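Local coordinates for protein Amuc_1102 (Akkermansia muciniphila, PDB 7DSZ) that adopts an immunoglobulin-like fold related to archaeal type IV pilus proteins and is probably a component of pilus-like machinery, at residues I56-E61 with V101-G106. Sequence-based numbering, arbitrary orientation.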
ATOM      1  N   ILE C  56       7.066  -9.698  18.906  1.00 17.13           N
ATOM      2  CA  ILE C  56       7.987 -10.741  19.333  1.00 14.70           C
ATOM      3  C   ILE C  56       9.434 -10.288  19.176  1.00 17.94           C
ATOM      4  O   ILE C  56       9.872  -9.976  18.063  1.00 15.71           O
ATOM      5  CB  ILE C  56       7.747 -12.087  18.618  1.00 16.57           C
ATOM      6  CG1 ILE C  56       8.682 -13.167  19.180  1.00 18.15           C
ATOM      7  CG2 ILE C  56       7.842 -11.985  17.086  1.00 16.04           C
ATOM      8  CD1 ILE C  56       8.152 -14.598  18.903  1.00 16.69           C
ATOM      9  N   PRO C  57      10.201 -10.198  20.260  1.00 17.39           N
ATOM     10  CA  PRO C  57      11.626  -9.888  20.140  1.00 16.44           C
ATOM     11  C   PRO C  57      12.384 -11.054  19.544  1.00 14.97           C
ATOM     12  O   PRO C  57      12.054 -12.217  19.784  1.00 18.49           O
ATOM     13  CB  PRO C  57      12.080  -9.666  21.592  1.00 19.57           C
ATOM     14  CG  PRO C  57      10.854  -9.654  22.432  1.00 18.78           C
ATOM     15  CD  PRO C  57       9.793 -10.431  21.654  1.00 18.56           C
ATOM     16  N   PHE C  58      13.431 -10.734  18.784  1.00 17.87           N
ATOM     17  CA  PHE C  58      14.294 -11.795  18.279  1.00 17.63           C
ATOM     18  C   PHE C  58      15.680 -11.254  17.964  1.00 19.52           C
ATOM     19  O   PHE C  58      15.888 -10.047  17.848  1.00 18.26           O
ATOM     20  CB  PHE C  58      13.684 -12.485  17.052  1.00 16.93           C
ATOM     21  CG  PHE C  58      13.731 -11.677  15.778  1.00 19.67           C
ATOM     22  CD1 PHE C  58      12.718 -10.786  15.466  1.00 17.72           C
ATOM     23  CD2 PHE C  58      14.744 -11.872  14.861  1.00 17.70           C
ATOM     24  CE1 PHE C  58      12.735 -10.088  14.267  1.00 15.84           C
ATOM     25  CE2 PHE C  58      14.768 -11.179  13.661  1.00 18.59           C
ATOM     26  CZ  PHE C  58      13.769 -10.277  13.364  1.00 16.85           C
ATOM     27  N   LYS C  59      16.635 -12.185  17.853  1.00 18.69           N
ATOM     28  CA  LYS C  59      18.005 -11.875  17.467  1.00 20.13           C
ATOM     29  C   LYS C  59      18.485 -12.984  16.539  1.00 19.80           C
ATOM     30  O   LYS C  59      18.105 -14.145  16.712  1.00 21.99           O
ATOM     31  CB  LYS C  59      18.927 -11.750  18.700  1.00 24.04           C
ATOM     32  CG  LYS C  59      20.384 -11.484  18.348  1.00 24.29           C
ATOM     33  CD  LYS C  59      21.258 -11.476  19.604  1.00 33.82           C
ATOM     34  CE  LYS C  59      21.354 -10.089  20.183  1.00 32.73           C
ATOM     35  NZ  LYS C  59      22.458  -9.985  21.202  1.00 32.84           N
ATOM     36  N   VAL C  60      19.293 -12.621  15.545  1.00 18.77           N
ATOM     37  CA  VAL C  60      19.795 -13.547  14.532  1.00 17.96           C
ATOM     38  C   VAL C  60      21.288 -13.759  14.740  1.00 17.74           C
ATOM     39  O   VAL C  60      22.018 -12.810  15.034  1.00 19.96           O
ATOM     40  CB  VAL C  60      19.549 -13.014  13.107  1.00 20.60           C
ATOM     41  CG1 VAL C  60      19.950 -14.055  12.061  1.00 20.47           C
ATOM     42  CG2 VAL C  60      18.101 -12.592  12.940  1.00 19.91           C
ATOM     43  N   GLU C  61      21.751 -14.990  14.524  1.00 21.12           N
ATOM     44  CA  GLU C  61      23.181 -15.261  14.396  1.00 20.32           C
ATOM     45  C   GLU C  61      23.381 -16.147  13.178  1.00 19.13           C
ATOM     46  O   GLU C  61      22.430 -16.735  12.663  1.00 20.98           O
ATOM     47  CB  GLU C  61      23.759 -15.928  15.660  1.00 22.26           C
ATOM     48  CG  GLU C  61      23.604 -15.115  16.967  1.00 23.02           C
ATOM     49  CD  GLU C  61      24.490 -13.875  17.037  1.00 24.21           C
ATOM     50  OE1 GLU C  61      25.347 -13.687  16.141  1.00 25.12           O
ATOM     51  OE2 GLU C  61      24.340 -13.097  18.009  1.00 28.82           O
ATOM     52  N   VAL C 101      13.283  -7.995   5.129  1.00 16.38           N
ATOM     53  CA  VAL C 101      14.485  -7.961   4.306  1.00 17.40           C
ATOM     54  C   VAL C 101      15.543  -7.136   5.019  1.00 16.38           C
ATOM     55  O   VAL C 101      15.236  -6.271   5.846  1.00 18.37           O
ATOM     56  CB  VAL C 101      14.216  -7.403   2.890  1.00 16.28           C
ATOM     57  CG1 VAL C 101      13.398  -8.404   2.080  1.00 20.06           C
ATOM     58  CG2 VAL C 101      13.493  -6.066   2.983  1.00 17.50           C
ATOM     59  N   ASN C 102      16.806  -7.445   4.714  1.00 17.37           N
ATOM     60  CA  ASN C 102      17.952  -6.810   5.362  1.00 18.36           C
ATOM     61  C   ASN C 102      17.871  -6.976   6.877  1.00 18.11           C
ATOM     62  O   ASN C 102      17.739  -6.009   7.622  1.00 18.48           O
ATOM     63  CB  ASN C 102      18.041  -5.315   5.018  1.00 20.35           C
ATOM     64  CG  ASN C 102      18.207  -5.050   3.547  1.00 19.20           C
ATOM     65  OD1 ASN C 102      18.816  -5.831   2.811  1.00 20.97           O
ATOM     66  ND2 ASN C 102      17.641  -3.933   3.096  1.00 19.22           N
ATOM     67  N   VAL C 103      17.916  -8.220   7.332  1.00 17.17           N
ATOM     68  CA  VAL C 103      17.792  -8.521   8.751  1.00 17.65           C
ATOM     69  C   VAL C 103      19.198  -8.497   9.340  1.00 19.79           C
ATOM     70  O   VAL C 103      20.066  -9.261   8.870  1.00 18.31           O
ATOM     71  CB  VAL C 103      17.096  -9.867   8.989  1.00 16.60           C
ATOM     72  CG1 VAL C 103      16.917 -10.098  10.479  1.00 17.96           C
ATOM     73  CG2 VAL C 103      15.720  -9.867   8.303  1.00 20.65           C
ATOM     74  N   PRO C 104      19.483  -7.612  10.290  1.00 19.89           N
ATOM     75  CA  PRO C 104      20.838  -7.519  10.839  1.00 18.65           C
ATOM     76  C   PRO C 104      21.141  -8.742  11.682  1.00 20.82           C
ATOM     77  O   PRO C 104      20.243  -9.358  12.257  1.00 20.39           O
ATOM     78  CB  PRO C 104      20.784  -6.251  11.699  1.00 23.89           C
ATOM     79  CG  PRO C 104      19.380  -6.184  12.159  1.00 26.68           C
ATOM     80  CD  PRO C 104      18.543  -6.714  10.988  1.00 22.04           C
ATOM     81  N   VAL C 105      22.420  -9.099  11.727  1.00 19.32           N
ATOM     82  CA  VAL C 105      22.905 -10.222  12.524  1.00 18.86           C
ATOM     83  C   VAL C 105      23.508  -9.674  13.811  1.00 20.94           C
ATOM     84  O   VAL C 105      24.179  -8.632  13.801  1.00 23.65           O
ATOM     85  CB  VAL C 105      23.932 -11.054  11.725  1.00 23.75           C
ATOM     86  CG1 VAL C 105      24.472 -12.195  12.560  1.00 27.56           C
ATOM     87  CG2 VAL C 105      23.307 -11.598  10.441  1.00 24.42           C
ATOM     88  N   GLY C 106      23.241 -10.345  14.931  1.00 20.04           N
ATOM     89  CA  GLY C 106      23.822  -9.939  16.198  1.00 22.11           C
ATOM     90  C   GLY C 106      23.156  -8.758  16.867  1.00 28.76           C
ATOM     91  O   GLY C 106      23.769  -8.120  17.727  1.00 25.55           O
TER
HETATM   92  O   HOH W   1      24.993  -9.408  20.047  1.00 46.80           O
HETATM   93  O   HOH W   2      19.922  -9.970  14.883  1.00 19.44           O
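Val60 meets 101-106 through both backbone and side chain. Gly106 N donates to Val60 O (2.8 Å, 162° at the hydrogen), with a C=O...N angle of 161°. It is the one direct hydrogen bond between the segments. Two waters add to it. One accepts from Val60 N and donates to Pro104 O; the other accepts from Lys59 NZ at 2.8 Å and donates to Gly106 O.

The apolar part centres on Val103 CG1. Val103 CG1 sits 3.7 Å from Val60 CG2 and 4.0 Å from Phe58 CE2, at the edge of the ring and close to the ring plane. With CG of Phe58 between the backbone N and carbonyl carbon (chi1 74°), the ring edge points at this methyl. Leu74 of strand 70-83 packs on Val60 and Val103. Val105 CG1 comes within 3.5 Å of Val60 O.

On the exposed side, the bent Glu61 chain brings OE2 to 3.7 Å from Gly106 CA. With alanine at Lys59, the water on Gly106 O would probably lose its ammonium partner.

The contact ties the end of strand 91-104, and the loop that follows it, to strand 50-63. Buried methyls and the Phe58 edge pack together, while at Pro104 O and Gly106 O the join runs through water.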